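Local structure of nitrogenase molybdenum-iron protein beta chain (Clostridium pasteurianum, 4WES) at residues B[348-353]-B[368-373]; B[314-319]-B[338-343]; B[243-248]-B[320-325]; B[10-15]-B[374-379]. The protein forms the beta subunit of the nitrogenase molybdenum-iron protein, which reduces dinitrogen to ammonium, and shares ligation of an [8Fe-7S] cluster with the alpha chain. One frame throughout, in Å; residues are numbered along the deposited sequence. Where two conformers were deposited one is given.

Contact 1 (B[348-353]-B[368-373]); sequences MKFQKE and VKVEGD
A water sits between Gln351 and Val370, giving a proton to Gln351 OE1 over 2.6 Å and receiving the amide of Val370 N over 2.9 Å. The other end of the same carboxamide reaches back along the strand: Gln351 NE2 approaches Val368 O at 3.4 Å, a weak bond although nearly straight (161°). Helix 348-353 runs almost antiparallel to strand 368-370, and Gln351 gains the strand edge by a bend in its chain. CG stands anti to the backbone N and chi2 then turns sharply to 86°, which lays the amide beside the peptide groups of Val368 and Val370. NE2 also lies 3.5 Å from Val368 CG1, and it has a further weak partner in Asp355.

Beneath this polar layer the contact is apolar. Val368 and Val370 both point at the helix, and Phe350 passes Val370 in the opposite direction and crosses Val368 at a slant: its CD1 touches Val370 CG2 at 3.6 Å, while CE1 meets Val368 CG1 at 4.0 Å. Phe350 also packs on Pro321, Ile324 and Ile325 of helix 321-333 and on Val341 and Thr343.

Within this chain the strand is outermost in its sheet. Lys369 pairs through its backbone with Val341 and Thr343, whereas Val368 O and Val370 N face the other way. In this beta-alpha-beta unit Gln351, aided by the water, probably serves those two atoms in place of a further strand, while Phe350 and the valines give the contact its apolar part.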
loop_
_atom_site.group_PDB
_atom_site.type_symbol
_atom_site.label_atom_id
_atom_site.label_comp_id
_atom_site.label_asym_id
_atom_site.label_seq_id
_atom_site.Cartn_x
_atom_site.Cartn_y
_atom_site.Cartn_z
ATOM N N MET B 348 -33.524 -3.528 -7.176
ATOM C CA MET B 348 -33.584 -4.871 -6.601
ATOM C C MET B 348 -32.495 -5.812 -7.093
ATOM O O MET B 348 -32.188 -6.795 -6.440
ATOM C CB MET B 348 -34.939 -5.519 -6.889
ATOM C CG MET B 348 -36.105 -4.683 -6.396
ATOM S SD MET B 348 -36.121 -4.551 -4.601
ATOM C CE MET B 348 -35.130 -3.107 -4.243
ATOM N N LYS B 349 -31.911 -5.506 -8.255
ATOM C CA LYS B 349 -30.935 -6.441 -8.822
ATOM C C LYS B 349 -29.790 -6.732 -7.874
ATOM O O LYS B 349 -29.386 -7.873 -7.703
ATOM C CB LYS B 349 -30.414 -5.955 -10.164
ATOM C CG LYS B 349 -29.587 -7.000 -10.868
ATOM C CD LYS B 349 -29.256 -6.630 -12.295
ATOM C CE LYS B 349 -28.598 -7.810 -13.009
ATOM N NZ LYS B 349 -27.529 -8.454 -12.186
ATOM N N PHE B 350 -29.269 -5.677 -7.248
ATOM C CA PHE B 350 -28.140 -5.814 -6.305
ATOM C C PHE B 350 -28.477 -6.805 -5.214
ATOM O O PHE B 350 -27.691 -7.715 -4.893
ATOM C CB PHE B 350 -27.839 -4.433 -5.734
ATOM C CG PHE B 350 -26.739 -4.386 -4.718
ATOM C CD1 PHE B 350 -26.992 -4.499 -3.357
ATOM C CD2 PHE B 350 -25.450 -4.069 -5.092
ATOM C CE1 PHE B 350 -25.980 -4.333 -2.422
ATOM C CE2 PHE B 350 -24.464 -3.912 -4.176
ATOM C CZ PHE B 350 -24.711 -4.038 -2.833
ATOM N N GLN B 351 -29.645 -6.633 -4.601
ATOM C CA GLN B 351 -30.061 -7.526 -3.540
ATOM C C GLN B 351 -30.143 -8.975 -4.014
ATOM O O GLN B 351 -29.642 -9.890 -3.363
ATOM C CB GLN B 351 -31.441 -7.100 -3.051
ATOM C CG GLN B 351 -31.900 -7.824 -1.819
ATOM C CD GLN B 351 -31.401 -7.150 -0.560
ATOM O OE1 GLN B 351 -31.519 -5.930 -0.410
ATOM N NE2 GLN B 351 -30.823 -7.924 0.333
ATOM N N LYS B 352 -30.796 -9.164 -5.147
ATOM C CA LYS B 352 -30.957 -10.513 -5.674
ATOM C C LYS B 352 -29.619 -11.164 -5.997
ATOM O O LYS B 352 -29.396 -12.328 -5.649
ATOM C CB LYS B 352 -31.829 -10.482 -6.924
ATOM C CG LYS B 352 -33.292 -10.237 -6.629
ATOM C CD LYS B 352 -34.092 -10.140 -7.918
ATOM C CE LYS B 352 -35.479 -9.558 -7.709
ATOM N NZ LYS B 352 -36.044 -9.181 -9.032
ATOM N N GLU B 353 -28.726 -10.430 -6.664
ATOM C CA GLU B 353 -27.459 -11.013 -7.071
ATOM C C GLU B 353 -26.563 -11.333 -5.882
ATOM O O GLU B 353 -25.920 -12.378 -5.853
ATOM C CB GLU B 353 -26.746 -10.115 -8.064
ATOM C CG GLU B 353 -27.504 -9.911 -9.344
ATOM C CD GLU B 353 -27.554 -11.147 -10.163
ATOM O OE1 GLU B 353 -26.478 -11.712 -10.467
ATOM O OE2 GLU B 353 -28.679 -11.541 -10.525
ATOM N N VAL B 368 -27.069 -7.401 3.702
ATOM C CA VAL B 368 -27.039 -6.801 2.386
ATOM C C VAL B 368 -28.106 -5.724 2.348
ATOM O O VAL B 368 -29.263 -6.010 2.719
ATOM C CB VAL B 368 -27.338 -7.873 1.335
ATOM C CG1 VAL B 368 -27.357 -7.287 -0.048
ATOM C CG2 VAL B 368 -26.337 -9.018 1.420
ATOM N N LYS B 369 -27.777 -4.503 1.972
ATOM C CA LYS B 369 -28.767 -3.458 1.976
ATOM C C LYS B 369 -28.627 -2.549 0.765
ATOM O O LYS B 369 -27.551 -2.021 0.455
ATOM C CB LYS B 369 -28.699 -2.620 3.252
ATOM C CG LYS B 369 -29.831 -1.614 3.374
ATOM C CD LYS B 369 -29.833 -0.911 4.727
ATOM C CE LYS B 369 -30.889 0.143 4.791
ATOM N NZ LYS B 369 -30.897 0.845 6.110
ATOM N N VAL B 370 -29.747 -2.354 0.092
ATOM C CA VAL B 370 -29.907 -1.377 -0.969
ATOM C C VAL B 370 -30.421 -0.073 -0.332
ATOM O O VAL B 370 -31.307 -0.098 0.541
ATOM C CB VAL B 370 -30.884 -1.908 -2.014
ATOM C CG1 VAL B 370 -31.301 -0.854 -3.013
ATOM C CG2 VAL B 370 -30.276 -3.105 -2.718
ATOM N N GLU B 371 -29.888 1.056 -0.766
ATOM C CA GLU B 371 -30.190 2.325 -0.134
ATOM C C GLU B 371 -29.809 2.310 1.353
ATOM O O GLU B 371 -30.480 2.900 2.193
ATOM C CB GLU B 371 -31.606 2.806 -0.390
ATOM C CG GLU B 371 -31.903 3.045 -1.858
ATOM C CD GLU B 371 -33.276 3.597 -2.059
ATOM O OE1 GLU B 371 -33.456 4.832 -2.054
ATOM O OE2 GLU B 371 -34.195 2.791 -2.173
ATOM N N GLY B 372 -28.693 1.668 1.656
ATOM C CA GLY B 372 -28.049 1.824 2.964
ATOM C C GLY B 372 -26.961 2.890 2.854
ATOM O O GLY B 372 -26.631 3.359 1.770
ATOM N N ASP B 373 -26.421 3.264 4.019
ATOM C CA ASP B 373 -25.411 4.312 4.037
ATOM C C ASP B 373 -24.243 3.949 4.959
ATOM O O ASP B 373 -24.214 2.865 5.557
ATOM C CB ASP B 373 -26.062 5.676 4.342
ATOM C CG ASP B 373 -26.840 5.701 5.643
ATOM O OD1 ASP B 373 -26.373 5.109 6.638
ATOM O OD2 ASP B 373 -27.892 6.369 5.673
HETATM O O HOH W 1 -32.085 -3.839 1.036
#

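Contact 2 (B[314-319]-B[338-343]); sequences KVALLG and PKYVVT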
loop_
_atom_site.group_PDB
_atom_site.type_symbol
_atom_site.label_atom_id
_atom_site.label_comp_id
_atom_site.label_asym_id
_atom_site.label_seq_id
_atom_site.Cartn_x
_atom_site.Cartn_y
_atom_site.Cartn_z
ATOM N N LYS B 314 -13.738 -11.545 7.222
ATOM C CA LYS B 314 -15.015 -10.853 7.092
ATOM C C LYS B 314 -14.793 -9.479 6.494
ATOM O O LYS B 314 -13.981 -8.710 6.980
ATOM C CB LYS B 314 -15.679 -10.709 8.457
ATOM C CG LYS B 314 -16.139 -12.014 9.064
ATOM C CD LYS B 314 -16.654 -11.819 10.497
ATOM C CE LYS B 314 -16.837 -13.127 11.242
ATOM N NZ LYS B 314 -17.143 -12.835 12.684
ATOM N N VAL B 315 -15.545 -9.179 5.437
ATOM C CA VAL B 315 -15.344 -7.953 4.671
ATOM C C VAL B 315 -16.611 -7.096 4.692
ATOM O O VAL B 315 -17.716 -7.591 4.457
ATOM C CB VAL B 315 -14.945 -8.261 3.213
ATOM C CG1 VAL B 315 -14.554 -6.988 2.479
ATOM C CG2 VAL B 315 -13.839 -9.285 3.145
ATOM N N ALA B 316 -16.435 -5.805 4.939
ATOM C CA ALA B 316 -17.500 -4.808 4.726
ATOM C C ALA B 316 -17.207 -4.073 3.441
ATOM O O ALA B 316 -16.077 -3.629 3.230
ATOM C CB ALA B 316 -17.541 -3.823 5.883
ATOM N N LEU B 317 -18.219 -3.954 2.574
ATOM C CA LEU B 317 -18.088 -3.324 1.266
ATOM C C LEU B 317 -19.204 -2.331 1.053
ATOM O O LEU B 317 -20.365 -2.657 1.305
ATOM C CB LEU B 317 -18.180 -4.357 0.092
ATOM C CG LEU B 317 -17.302 -5.551 0.075
ATOM C CD1 LEU B 317 -17.962 -6.708 0.758
ATOM C CD2 LEU B 317 -17.014 -5.842 -1.376
ATOM N N LEU B 318 -18.863 -1.131 0.588
ATOM C CA LEU B 318 -19.858 -0.154 0.190
ATOM C C LEU B 318 -19.458 0.431 -1.133
ATOM O O LEU B 318 -18.298 0.796 -1.325
ATOM C CB LEU B 318 -19.989 1.061 1.150
ATOM C CG LEU B 318 -20.373 0.759 2.578
ATOM C CD1 LEU B 318 -19.132 0.575 3.429
ATOM C CD2 LEU B 318 -21.297 1.877 3.100
ATOM N N GLY B 319 -20.426 0.623 -2.028
ATOM C CA GLY B 319 -20.161 1.314 -3.285
ATOM C C GLY B 319 -21.267 1.181 -4.280
ATOM O O GLY B 319 -22.440 1.035 -3.916
ATOM N N PRO B 338 -18.212 -11.782 2.234
ATOM C CA PRO B 338 -18.892 -10.486 2.186
ATOM C C PRO B 338 -19.884 -10.445 3.325
ATOM O O PRO B 338 -20.942 -11.086 3.263
ATOM C CB PRO B 338 -19.571 -10.482 0.798
ATOM C CG PRO B 338 -18.989 -11.649 0.043
ATOM C CD PRO B 338 -18.640 -12.651 1.128
ATOM N N LYS B 339 -19.501 -9.753 4.392
ATOM C CA LYS B 339 -20.242 -9.736 5.646
ATOM C C LYS B 339 -21.303 -8.649 5.639
ATOM O O LYS B 339 -22.445 -8.898 6.024
ATOM C CB LYS B 339 -19.259 -9.572 6.793
ATOM C CG LYS B 339 -19.892 -9.446 8.153
ATOM C CD LYS B 339 -20.685 -10.657 8.516
ATOM C CE LYS B 339 -21.073 -10.565 9.985
ATOM N NZ LYS B 339 -21.762 -11.815 10.360
ATOM N N TYR B 340 -20.901 -7.446 5.253
ATOM C CA TYR B 340 -21.805 -6.278 5.159
ATOM C C TYR B 340 -21.611 -5.743 3.763
ATOM O O TYR B 340 -20.496 -5.442 3.375
ATOM C CB TYR B 340 -21.479 -5.201 6.187
ATOM C CG TYR B 340 -21.494 -5.680 7.619
ATOM C CD1 TYR B 340 -22.503 -6.512 8.107
ATOM C CD2 TYR B 340 -20.488 -5.334 8.510
ATOM C CE1 TYR B 340 -22.488 -6.973 9.405
ATOM C CE2 TYR B 340 -20.485 -5.777 9.821
ATOM C CZ TYR B 340 -21.501 -6.591 10.254
ATOM O OH TYR B 340 -21.511 -7.081 11.544
ATOM N N VAL B 341 -22.698 -5.621 3.003
ATOM C CA VAL B 341 -22.622 -5.300 1.568
ATOM C C VAL B 341 -23.705 -4.265 1.276
ATOM O O VAL B 341 -24.892 -4.587 1.350
ATOM C CB VAL B 341 -22.788 -6.542 0.689
ATOM C CG1 VAL B 341 -22.392 -6.200 -0.733
ATOM C CG2 VAL B 341 -21.969 -7.721 1.183
ATOM N N VAL B 342 -23.289 -3.043 0.930
ATOM C CA VAL B 342 -24.213 -1.926 0.802
ATOM C C VAL B 342 -23.986 -1.118 -0.446
ATOM O O VAL B 342 -22.840 -0.834 -0.816
ATOM C CB VAL B 342 -24.114 -1.017 2.052
ATOM C CG1 VAL B 342 -24.893 0.277 1.890
ATOM C CG2 VAL B 342 -24.609 -1.776 3.265
ATOM N N THR B 343 -25.087 -0.713 -1.083
ATOM C CA THR B 343 -25.032 0.344 -2.078
ATOM C C THR B 343 -26.055 1.413 -1.733
ATOM O O THR B 343 -27.133 1.080 -1.212
ATOM C CB THR B 343 -25.281 -0.188 -3.505
ATOM O OG1 THR B 343 -25.136 0.902 -4.438
ATOM C CG2 THR B 343 -26.623 -0.794 -3.701
#
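Leu317 rises from the sheet on the face of Pro338 and Val341. Its CB stands 4.2 Å from Tyr340 O; with CG anti to the carbonyl carbon (chi1 -53°), CD1 is the branch that comes back to the neighbouring strand. There it nears Tyr340 O and packs against Pro338 CB at 4.1 Å, the two side chains lying alongside and pointing the same way, and it meets Val341 CG2 at 4.2 Å. Leu327 of helix 321-333 packs on the same leucine. On the opposite face Leu318 CD2 lies beside Val342 CG1, and Ala316 CB stands at the edge of the Tyr340 ring; helix 374-383 packs on Leu318 and Val342.

The backbones pair in parallel. Leu317 uses both its polar atoms, N to Tyr340 O at 2.8 Å and O to Val342 N at 3.0 Å. Earlier in the pairing a beta bulge shifts the register by one: Val315 O takes two donors, Lys339 N at 2.8 Å in the carbonyl plane and Tyr340 N at 3.3 Å, tilted from it. Lys339 CG folds over the centre of the Tyr340 ring, and Lys339 and Lys314 share Glu384 as their salt-bridge partner. At the far end Thr343 OG1 donates to Gly319 O over 2.7 Å.

Strand 314-318, helix 321-333 and strand 337-343 form a beta-alpha-beta crossover at the heart of a five-stranded parallel sheet with Rossmann-like strand order.

Contact 3 (B[243-248]-B[320-325]); sequences SYASDL and DPDEII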
loop_
_atom_site.group_PDB
_atom_site.type_symbol
_atom_site.label_atom_id
_atom_site.label_comp_id
_atom_site.label_asym_id
_atom_site.label_seq_id
_atom_site.Cartn_x
_atom_site.Cartn_y
_atom_site.Cartn_z
ATOM N N SER B 243 -24.952 -3.910 -15.533
ATOM C CA SER B 243 -26.303 -3.603 -15.982
ATOM C C SER B 243 -26.805 -2.224 -15.551
ATOM O O SER B 243 -27.509 -1.565 -16.319
ATOM C CB SER B 243 -27.281 -4.688 -15.567
ATOM O OG SER B 243 -27.420 -4.726 -14.154
ATOM N N TYR B 244 -26.467 -1.799 -14.337
ATOM C CA TYR B 244 -26.973 -0.517 -13.882
ATOM C C TYR B 244 -26.481 0.626 -14.758
ATOM O O TYR B 244 -27.250 1.528 -15.125
ATOM C CB TYR B 244 -26.600 -0.244 -12.432
ATOM C CG TYR B 244 -27.408 -0.970 -11.383
ATOM C CD1 TYR B 244 -27.243 -2.321 -11.161
ATOM C CD2 TYR B 244 -28.276 -0.266 -10.553
ATOM C CE1 TYR B 244 -27.924 -2.981 -10.146
ATOM C CE2 TYR B 244 -28.950 -0.902 -9.519
ATOM C CZ TYR B 244 -28.780 -2.250 -9.312
ATOM O OH TYR B 244 -29.426 -2.889 -8.273
ATOM N N ALA B 245 -25.178 0.644 -15.039
ATOM C CA ALA B 245 -24.594 1.731 -15.792
ATOM C C ALA B 245 -24.843 1.619 -17.304
ATOM O O ALA B 245 -24.890 2.648 -17.983
ATOM C CB ALA B 245 -23.089 1.807 -15.546
ATOM N N SER B 246 -24.900 0.397 -17.815
ATOM C CA SER B 246 -24.687 0.196 -19.234
ATOM C C SER B 246 -25.894 -0.351 -20.016
ATOM O O SER B 246 -25.958 -0.184 -21.246
ATOM C CB SER B 246 -23.496 -0.741 -19.450
ATOM O OG SER B 246 -22.341 -0.206 -18.820
ATOM N N ASP B 247 -26.843 -1.014 -19.338
ATOM C CA ASP B 247 -27.908 -1.679 -20.082
ATOM C C ASP B 247 -28.810 -0.700 -20.793
ATOM O O ASP B 247 -29.266 -0.999 -21.893
ATOM C CB ASP B 247 -28.764 -2.554 -19.171
ATOM C CG ASP B 247 -28.308 -3.970 -19.053
ATOM O OD1 ASP B 247 -27.249 -4.345 -19.564
ATOM O OD2 ASP B 247 -29.073 -4.753 -18.410
ATOM N N LEU B 248 -29.111 0.451 -20.201
ATOM C CA LEU B 248 -30.050 1.360 -20.844
ATOM C C LEU B 248 -29.528 1.768 -22.218
ATOM O O LEU B 248 -30.250 1.751 -23.216
ATOM C CB LEU B 248 -30.340 2.567 -19.974
ATOM C CG LEU B 248 -31.332 3.566 -20.581
ATOM C CD1 LEU B 248 -32.709 2.982 -20.753
ATOM C CD2 LEU B 248 -31.411 4.825 -19.720
ATOM N N ASP B 320 -20.902 1.280 -5.544
ATOM C CA ASP B 320 -21.861 1.322 -6.620
ATOM C C ASP B 320 -22.222 -0.109 -7.037
ATOM O O ASP B 320 -21.434 -1.049 -6.889
ATOM C CB ASP B 320 -21.268 2.135 -7.774
ATOM C CG ASP B 320 -21.047 3.563 -7.420
ATOM O OD1 ASP B 320 -21.726 4.078 -6.498
ATOM O OD2 ASP B 320 -20.213 4.230 -8.086
ATOM N N PRO B 321 -23.444 -0.320 -7.571
ATOM C CA PRO B 321 -23.941 -1.694 -7.608
ATOM C C PRO B 321 -23.163 -2.613 -8.524
ATOM O O PRO B 321 -22.884 -3.766 -8.161
ATOM C CB PRO B 321 -25.402 -1.562 -8.064
ATOM C CG PRO B 321 -25.762 -0.158 -7.940
ATOM C CD PRO B 321 -24.501 0.667 -7.818
ATOM N N ASP B 322 -22.819 -2.164 -9.743
ATOM C CA ASP B 322 -22.158 -3.073 -10.671
ATOM C C ASP B 322 -20.816 -3.557 -10.104
ATOM O O ASP B 322 -20.498 -4.747 -10.125
ATOM C CB ASP B 322 -21.930 -2.420 -12.037
ATOM C CG ASP B 322 -23.219 -1.974 -12.741
ATOM O OD1 ASP B 322 -24.220 -2.720 -12.675
ATOM O OD2 ASP B 322 -23.182 -0.873 -13.358
ATOM N N GLU B 323 -20.016 -2.599 -9.632
ATOM C CA GLU B 323 -18.692 -2.907 -9.102
ATOM C C GLU B 323 -18.755 -3.740 -7.833
ATOM O O GLU B 323 -17.938 -4.639 -7.628
ATOM C CB GLU B 323 -17.912 -1.566 -8.826
ATOM C CG GLU B 323 -18.490 -0.706 -7.684
ATOM C CD GLU B 323 -17.851 0.691 -7.385
ATOM O OE1 GLU B 323 -16.971 1.056 -8.246
ATOM O OE2 GLU B 323 -18.162 1.330 -6.216
ATOM N N ILE B 324 -19.737 -3.460 -6.976
ATOM C CA ILE B 324 -19.829 -4.188 -5.703
ATOM C C ILE B 324 -20.398 -5.605 -5.893
ATOM O O ILE B 324 -19.997 -6.516 -5.195
ATOM C CB ILE B 324 -20.602 -3.370 -4.647
ATOM C CG1 ILE B 324 -19.855 -2.087 -4.291
ATOM C CG2 ILE B 324 -20.882 -4.196 -3.400
ATOM C CD1 ILE B 324 -18.485 -2.300 -3.640
ATOM N N ILE B 325 -21.294 -5.800 -6.870
ATOM C CA ILE B 325 -21.699 -7.153 -7.178
ATOM C C ILE B 325 -20.489 -7.996 -7.568
ATOM O O ILE B 325 -20.292 -9.093 -7.077
ATOM C CB ILE B 325 -22.770 -7.158 -8.288
ATOM C CG1 ILE B 325 -24.109 -6.614 -7.750
ATOM C CG2 ILE B 325 -22.963 -8.564 -8.881
ATOM C CD1 ILE B 325 -25.058 -6.214 -8.853
#
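Where two of the Rossmann-like units of this family meet, the first turns of two helices, each following a strand of a different parallel sheet, come together, and Asp322 of helix 321-333 faces Tyr244 and Ala245 of helix 243-257. The carboxylate takes one backbone N-H with each oxygen. OD1 accepts from Tyr244 N at 2.9 Å and OD2 from Ala245 N at 3.0 Å, both through their syn lone pairs, so the acid is a bidentate acceptor for two successive amides and its rotation is fixed. Amides in the first turn of a helix lack partners from a preceding turn. The negative charge thus meets groups in need of an acceptor, and the positive end of the helix dipole would be expected to favour the ionised acid.

Asp322 CG is placed anti to the carbonyl carbon (chi1 -60°), which swings the carboxylate out toward the other helix although the bond from CA to CB does not aim there. OD1 also comes to the edge of the Tyr244 ring, 3.4 Å from CD1.

On its own helix, Asp320 occupies the N-cap position; Asp320 N gives a nearly linear bond to Glu323 OE2 (177°), though the Asp320 side chain itself caps no amide. Beyond the interface Tyr244 OH receives the backbone N of Phe350, tying in helix 348-360 as a third element.

The phenol ring between these ends rests on the neighbouring proline in a CH-pi contact: Pro321 CB lies 3.5 Å from the ring centroid, 10° off its normal, and Pro321 CG is 3.6 Å from Tyr244 CD2.

Contact 4 (B[10-15]-B[374-379]); sequences VERKAL and FFDVHQ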
loop_
_atom_site.group_PDB
_atom_site.type_symbol
_atom_site.label_atom_id
_atom_site.label_comp_id
_atom_site.label_asym_id
_atom_site.label_seq_id
_atom_site.Cartn_x
_atom_site.Cartn_y
_atom_site.Cartn_z
ATOM N N VAL B 10 -30.505 1.754 14.620
ATOM C CA VAL B 10 -31.745 2.474 14.340
ATOM C C VAL B 10 -32.094 2.204 12.903
ATOM O O VAL B 10 -31.245 2.343 11.986
ATOM C CB VAL B 10 -31.610 4.005 14.555
ATOM C CG1 VAL B 10 -32.922 4.733 14.251
ATOM C CG2 VAL B 10 -31.108 4.323 15.964
ATOM N N GLU B 11 -33.333 1.844 12.684
ATOM C CA GLU B 11 -33.838 1.723 11.323
ATOM C C GLU B 11 -34.471 3.070 10.923
ATOM O O GLU B 11 -35.695 3.284 11.108
ATOM C CB GLU B 11 -34.849 0.590 11.217
ATOM C CG GLU B 11 -34.295 -0.776 11.559
ATOM C CD GLU B 11 -33.174 -1.166 10.647
ATOM O OE1 GLU B 11 -33.243 -0.782 9.459
ATOM O OE2 GLU B 11 -32.233 -1.844 11.124
ATOM N N ARG B 12 -33.650 3.954 10.399
ATOM C CA ARG B 12 -34.142 5.253 10.014
ATOM C C ARG B 12 -35.051 5.113 8.814
ATOM O O ARG B 12 -34.815 4.266 7.941
ATOM C CB ARG B 12 -32.973 6.201 9.645
ATOM C CG ARG B 12 -32.211 6.662 10.836
ATOM C CD ARG B 12 -30.886 7.275 10.455
ATOM N NE ARG B 12 -29.909 6.243 10.109
ATOM C CZ ARG B 12 -29.253 6.135 8.957
ATOM N NH1 ARG B 12 -29.404 7.020 7.974
ATOM N NH2 ARG B 12 -28.418 5.130 8.805
ATOM N N LYS B 13 -36.062 5.955 8.762
ATOM C CA LYS B 13 -37.008 6.001 7.637
ATOM C C LYS B 13 -36.894 7.301 6.837
ATOM O O LYS B 13 -37.490 7.371 5.761
ATOM C CB LYS B 13 -38.475 5.833 8.127
ATOM C CG LYS B 13 -38.786 4.585 8.912
ATOM C CD LYS B 13 -40.250 4.542 9.340
ATOM C CE LYS B 13 -40.508 3.389 10.296
ATOM N NZ LYS B 13 -41.946 3.009 10.372
ATOM N N ALA B 14 -36.256 8.331 7.371
ATOM C CA ALA B 14 -36.288 9.649 6.747
ATOM C C ALA B 14 -34.930 10.331 6.650
ATOM O O ALA B 14 -34.614 10.947 5.620
ATOM C CB ALA B 14 -37.290 10.542 7.460
ATOM N N LEU B 15 -34.154 10.261 7.719
ATOM C CA LEU B 15 -32.873 10.968 7.763
ATOM C C LEU B 15 -31.776 10.120 7.155
ATOM O O LEU B 15 -31.458 9.046 7.643
ATOM C CB LEU B 15 -32.537 11.240 9.234
ATOM C CG LEU B 15 -31.291 12.042 9.479
ATOM C CD1 LEU B 15 -31.432 13.493 9.063
ATOM C CD2 LEU B 15 -30.931 11.988 10.968
ATOM N N PHE B 374 -23.231 4.813 5.013
ATOM C CA PHE B 374 -22.053 4.550 5.839
ATOM C C PHE B 374 -22.376 4.554 7.324
ATOM O O PHE B 374 -21.618 4.000 8.102
ATOM C CB PHE B 374 -20.946 5.568 5.551
ATOM C CG PHE B 374 -20.142 5.342 4.285
ATOM C CD1 PHE B 374 -18.983 4.603 4.316
ATOM C CD2 PHE B 374 -20.540 5.864 3.063
ATOM C CE1 PHE B 374 -18.210 4.422 3.199
ATOM C CE2 PHE B 374 -19.782 5.675 1.920
ATOM C CZ PHE B 374 -18.620 4.938 1.998
ATOM N N PHE B 375 -23.454 5.228 7.729
ATOM C CA PHE B 375 -23.862 5.180 9.137
ATOM C C PHE B 375 -24.388 3.798 9.474
ATOM O O PHE B 375 -24.002 3.228 10.518
ATOM C CB PHE B 375 -24.883 6.303 9.388
ATOM C CG PHE B 375 -25.205 6.556 10.835
ATOM C CD1 PHE B 375 -24.588 7.569 11.540
ATOM C CD2 PHE B 375 -26.178 5.817 11.483
ATOM C CE1 PHE B 375 -24.915 7.846 12.846
ATOM C CE2 PHE B 375 -26.490 6.090 12.806
ATOM C CZ PHE B 375 -25.882 7.117 13.482
ATOM N N ASP B 376 -25.228 3.241 8.608
ATOM C CA ASP B 376 -25.681 1.849 8.799
ATOM C C ASP B 376 -24.510 0.904 8.987
ATOM O O ASP B 376 -24.475 0.107 9.929
ATOM C CB ASP B 376 -26.448 1.364 7.580
ATOM C CG ASP B 376 -27.833 1.994 7.410
ATOM O OD1 ASP B 376 -28.576 2.135 8.411
ATOM O OD2 ASP B 376 -28.192 2.252 6.234
ATOM N N VAL B 377 -23.535 0.944 8.058
ATOM C CA VAL B 377 -22.504 -0.059 8.105
ATOM C C VAL B 377 -21.682 0.101 9.383
ATOM O O VAL B 377 -21.248 -0.891 9.977
ATOM C CB VAL B 377 -21.656 -0.073 6.834
ATOM C CG1 VAL B 377 -20.542 -1.113 6.951
ATOM C CG2 VAL B 377 -22.524 -0.449 5.656
ATOM N N HIS B 378 -21.406 1.348 9.767
ATOM C CA HIS B 378 -20.677 1.550 11.013
ATOM C C HIS B 378 -21.427 0.919 12.189
ATOM O O HIS B 378 -20.832 0.231 13.029
ATOM C CB HIS B 378 -20.387 3.023 11.225
ATOM C CG HIS B 378 -19.426 3.266 12.337
ATOM N ND1 HIS B 378 -19.209 4.524 12.830
ATOM C CD2 HIS B 378 -18.607 2.424 13.022
ATOM C CE1 HIS B 378 -18.308 4.444 13.795
ATOM N NE2 HIS B 378 -17.911 3.176 13.912
ATOM N N GLN B 379 -22.726 1.179 12.277
ATOM C CA GLN B 379 -23.516 0.564 13.357
ATOM C C GLN B 379 -23.398 -0.953 13.333
ATOM O O GLN B 379 -23.253 -1.596 14.394
ATOM C CB GLN B 379 -24.984 0.958 13.297
ATOM C CG GLN B 379 -25.224 2.441 13.524
ATOM C CD GLN B 379 -26.645 2.686 14.051
ATOM O OE1 GLN B 379 -27.622 2.552 13.330
ATOM N NE2 GLN B 379 -26.731 2.975 15.324
HETATM O O HOH W 2 -29.161 3.948 11.514
HETATM O O HOH W 3 -28.786 0.645 10.630
HETATM O O HOH W 4 -31.201 3.075 8.606
#
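Arg12, on the irregular N-terminal arm, reaches Asp376 in the first turns of helix 374-383 through a salt bridge, NH2 to OD1 at 3.0 Å. That helix packs on the five-stranded, Rossmann-like parallel sheet, and the arm lies against it. The Phe375 side chain comes over one face of the guanidinium, its CD2 3.6 Å from Arg12 NH2, but with the planes 74° apart the two do not stack. Farther along the helix Gln379 OE1 takes the backbone N of Val10, 3.3 Å away in an almost straight bond.

Water fills the next layer. One molecule accepts from Arg12 NE and lies within bonding distance of Val10 O and Gln379 OE1; another accepts from Arg12 N and lies within bonding distance of Asp376 OD1.

Outward again, charges fix the first shell. Lys369 holds the second oxygen of Asp376, while Asp373, at the N-cap of this helix, binds Arg12 NH1. Gln379 NE2 returns to the arm at Pro6 O. Glu129 of the alpha chain accepts the backbone amides of Lys13, Ala14 and Leu15, fastening the arm between helix and partner subunit. A bend at chi3 (-77°) turns the tip of Arg12 back on its own chain, where Arg12 NH1 donates to Leu15 O at 2.9 Å, in the guanidinium plane.

Contacts 1 and 2 belong to one parallel sheet and share strand 337-343 as neighbour or member: contact 2 is its buried interior, built on regular backbone pairing and branched aliphatic side chains, whereas contact 1 is a surface contact, where a side-chain amide and a water meet the strand's outer edge. Contact 3, partly buried and nearest the chain centre, joins this unit to another sheet by charge meeting helix amides; Phe350 of contact 1 touches both it and contact 2. Contact 4, buried although its centre lies farthest from that of the chain (about 24 Å), holds the N-terminal arm on the helix packed over contact 2 through salt bridges and water, with Lys369 and Asp373 of contact 1 completing its charges.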